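Local coordinates for teicoplanin pseudoaglycone deacetylases Orf2 (Actinoplanes teichomyceticus, PDB 3DFF), which probably removes an acetyl group from the teicoplanin pseudoaglycone during antibiotic biosynthesis, as a zinc-dependent deacetylase of the PIG-L family, at residues Ile13-Asp18 / Arg183-Leu188. Numbering follows the deposited sequence.
With ZN (zinc ion), chain B.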
loop_
_atom_site.group_PDB
_atom_site.type_symbol
_atom_site.label_atom_id
_atom_site.label_comp_id
_atom_site.label_asym_id
_atom_site.label_seq_id
_atom_site.Cartn_x
_atom_site.Cartn_y
_atom_site.Cartn_z
ATOM N N ILE A 13 -5.658 3.074 -3.967
ATOM C CA ILE A 13 -4.600 2.414 -4.738
ATOM C C ILE A 13 -3.516 1.919 -3.792
ATOM O O ILE A 13 -2.749 2.709 -3.248
ATOM C CB ILE A 13 -4.045 3.350 -5.801
ATOM C CG1 ILE A 13 -5.192 3.870 -6.701
ATOM C CG2 ILE A 13 -2.960 2.667 -6.642
ATOM C CD1 ILE A 13 -4.744 4.774 -7.770
ATOM N N SER A 14 -3.498 0.607 -3.588
ATOM C CA SER A 14 -2.581 -0.012 -2.641
ATOM C C SER A 14 -1.332 -0.526 -3.362
ATOM O O SER A 14 -1.454 -1.178 -4.393
ATOM C CB SER A 14 -3.289 -1.171 -1.958
ATOM O OG SER A 14 -2.500 -1.688 -0.895
ATOM N N PRO A 15 -0.127 -0.265 -2.823
ATOM C CA PRO A 15 1.067 -0.862 -3.450
ATOM C C PRO A 15 1.011 -2.378 -3.385
ATOM O O PRO A 15 1.144 -3.037 -4.428
ATOM C CB PRO A 15 2.253 -0.314 -2.619
ATOM C CG PRO A 15 1.693 0.729 -1.764
ATOM C CD PRO A 15 0.203 0.552 -1.643
ATOM N N HIS A 16 0.819 -2.931 -2.183
ATOM C CA HIS A 16 0.858 -4.376 -1.972
ATOM C C HIS A 16 -0.445 -4.871 -1.399
ATOM O O HIS A 16 -1.296 -4.084 -0.981
ATOM C CB HIS A 16 1.956 -4.757 -0.978
ATOM C CG HIS A 16 3.317 -4.340 -1.406
ATOM N ND1 HIS A 16 4.098 -3.480 -0.660
ATOM C CD2 HIS A 16 4.055 -4.683 -2.488
ATOM C CE1 HIS A 16 5.258 -3.314 -1.270
ATOM N NE2 HIS A 16 5.248 -4.015 -2.391
ATOM N N LEU A 17 -0.586 -6.196 -1.377
ATOM C CA LEU A 17 -1.771 -6.851 -0.843
ATOM C C LEU A 17 -1.736 -6.851 0.689
ATOM O O LEU A 17 -1.306 -7.830 1.321
ATOM C CB LEU A 17 -1.875 -8.270 -1.429
ATOM C CG LEU A 17 -2.007 -8.334 -2.959
ATOM C CD1 LEU A 17 -1.590 -9.668 -3.503
ATOM C CD2 LEU A 17 -3.475 -8.034 -3.387
ATOM N N ASP A 18 -2.168 -5.724 1.254
ATOM C CA ASP A 18 -2.280 -5.481 2.706
ATOM C C ASP A 18 -2.243 -3.996 3.050
ATOM O O ASP A 18 -2.792 -3.591 4.062
ATOM C CB ASP A 18 -1.226 -6.224 3.538
ATOM C CG ASP A 18 0.232 -5.892 3.130
ATOM O OD1 ASP A 18 0.490 -5.026 2.270
ATOM O OD2 ASP A 18 1.137 -6.563 3.676
ATOM N N ARG A 183 -5.517 11.985 -2.159
ATOM C CA ARG A 183 -5.006 12.107 -0.795
ATOM C C ARG A 183 -4.024 10.968 -0.592
ATOM O O ARG A 183 -4.094 9.964 -1.309
ATOM C CB ARG A 183 -6.120 12.003 0.246
ATOM C CG ARG A 183 -7.218 13.060 0.143
ATOM C CD ARG A 183 -8.257 12.871 1.232
ATOM N NE ARG A 183 -7.740 13.160 2.570
ATOM C CZ ARG A 183 -7.651 14.383 3.096
ATOM N NH1 ARG A 183 -8.033 15.449 2.397
ATOM N NH2 ARG A 183 -7.154 14.547 4.315
ATOM N N LEU A 184 -3.100 11.144 0.352
ATOM C CA LEU A 184 -2.188 10.059 0.723
ATOM C C LEU A 184 -2.476 9.637 2.147
ATOM O O LEU A 184 -2.682 10.492 3.006
ATOM C CB LEU A 184 -0.743 10.521 0.634
ATOM C CG LEU A 184 -0.320 11.202 -0.670
ATOM C CD1 LEU A 184 1.161 11.528 -0.646
ATOM C CD2 LEU A 184 -0.668 10.347 -1.888
ATOM N N TRP A 185 -2.438 8.339 2.414
ATOM C CA TRP A 185 -2.582 7.876 3.792
ATOM C C TRP A 185 -1.221 7.707 4.425
ATOM O O TRP A 185 -0.199 7.569 3.742
ATOM C CB TRP A 185 -3.380 6.567 3.881
ATOM C CG TRP A 185 -2.767 5.397 3.162
ATOM C CD1 TRP A 185 -1.534 4.826 3.392
ATOM C CD2 TRP A 185 -3.363 4.642 2.103
ATOM N NE1 TRP A 185 -1.329 3.762 2.524
ATOM C CE2 TRP A 185 -2.436 3.641 1.720
ATOM C CE3 TRP A 185 -4.582 4.726 1.424
ATOM C CZ2 TRP A 185 -2.721 2.705 0.699
ATOM C CZ3 TRP A 185 -4.849 3.803 0.387
ATOM C CH2 TRP A 185 -3.926 2.811 0.060
ATOM N N GLU A 186 -1.210 7.696 5.754
ATOM C CA GLU A 186 0.015 7.449 6.492
ATOM C C GLU A 186 0.294 5.950 6.471
ATOM O O GLU A 186 -0.520 5.166 6.984
ATOM C CB GLU A 186 -0.177 7.963 7.924
ATOM C CG GLU A 186 1.069 7.884 8.743
ATOM C CD GLU A 186 0.844 8.310 10.186
ATOM O OE1 GLU A 186 -0.219 7.980 10.764
ATOM O OE2 GLU A 186 1.744 8.978 10.740
ATOM N N ASP A 187 1.414 5.534 5.860
ATOM C CA ASP A 187 1.693 4.094 5.724
ATOM C C ASP A 187 1.816 3.463 7.102
ATOM O O ASP A 187 2.650 3.897 7.889
ATOM C CB ASP A 187 2.989 3.813 4.940
ATOM C CG ASP A 187 3.056 4.543 3.620
ATOM O OD1 ASP A 187 3.168 3.837 2.585
ATOM O OD2 ASP A 187 3.016 5.795 3.605
ATOM N N LEU A 188 0.990 2.459 7.372
ATOM C CA LEU A 188 1.098 1.671 8.610
ATOM C C LEU A 188 1.467 0.221 8.327
ATOM O O LEU A 188 1.032 -0.351 7.321
ATOM C CB LEU A 188 -0.214 1.729 9.405
ATOM C CG LEU A 188 -0.681 3.130 9.804
ATOM C CD1 LEU A 188 -2.041 3.060 10.450
ATOM C CD2 LEU A 188 0.312 3.764 10.779
HETATM ZN ZN ZN B . 3.551 -2.562 1.139
HETATM O O HOH W 1 2.947 -4.383 2.017
HETATM O O HOH W 2 5.311 -2.730 2.080
#
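With CG held between its backbone N and carbonyl carbon (chi1 61°), Trp185 swings its indole across to the end of strand 9-14, where its benzo carbons CH2 and CZ2 do the touching; His16, with CG anti to its carbonyl carbon (chi1 -59°), turns ND1 to the zinc. Trp185 CH2 comes to 3.5 Å from the carbonyl O of Ile13, which approaches the ring obliquely and also takes a hydrogen bond from Thr154. Ser14 CA lies near the ring plane, at the edge, 4.1 Å from CH2, while Pro15 CD meets CZ2 at 4.3 Å, an apolar contact. The indole reaches past strand 151-155, which lies between the two strands in the sheet and whose Cys155 touches both Trp185 and Pro15. Beyond Ser14 the chain turns sharply: Ser14 OG bonds His16 O at 2.7 Å, in the carbonyl plane, and also holds Ala20 N. His16, its ring partly backed by Pro15 CB, binds zinc through ND1 at 2.1 Å. NE2 is hydrogen-bonded to Asp163 OD2, so metal and carboxylate together fix the ring's rotation. Asp187 OD1 holds His164 ND1 as a second-shell partner, and Asp18 OD1 accepts from a zinc-bound water at 2.6 Å. Asp19 and His164 complete the His-Asp-His zinc site characteristic of PIG-L deacetylases, at the C-terminal edge of a Rossmann-like sheet.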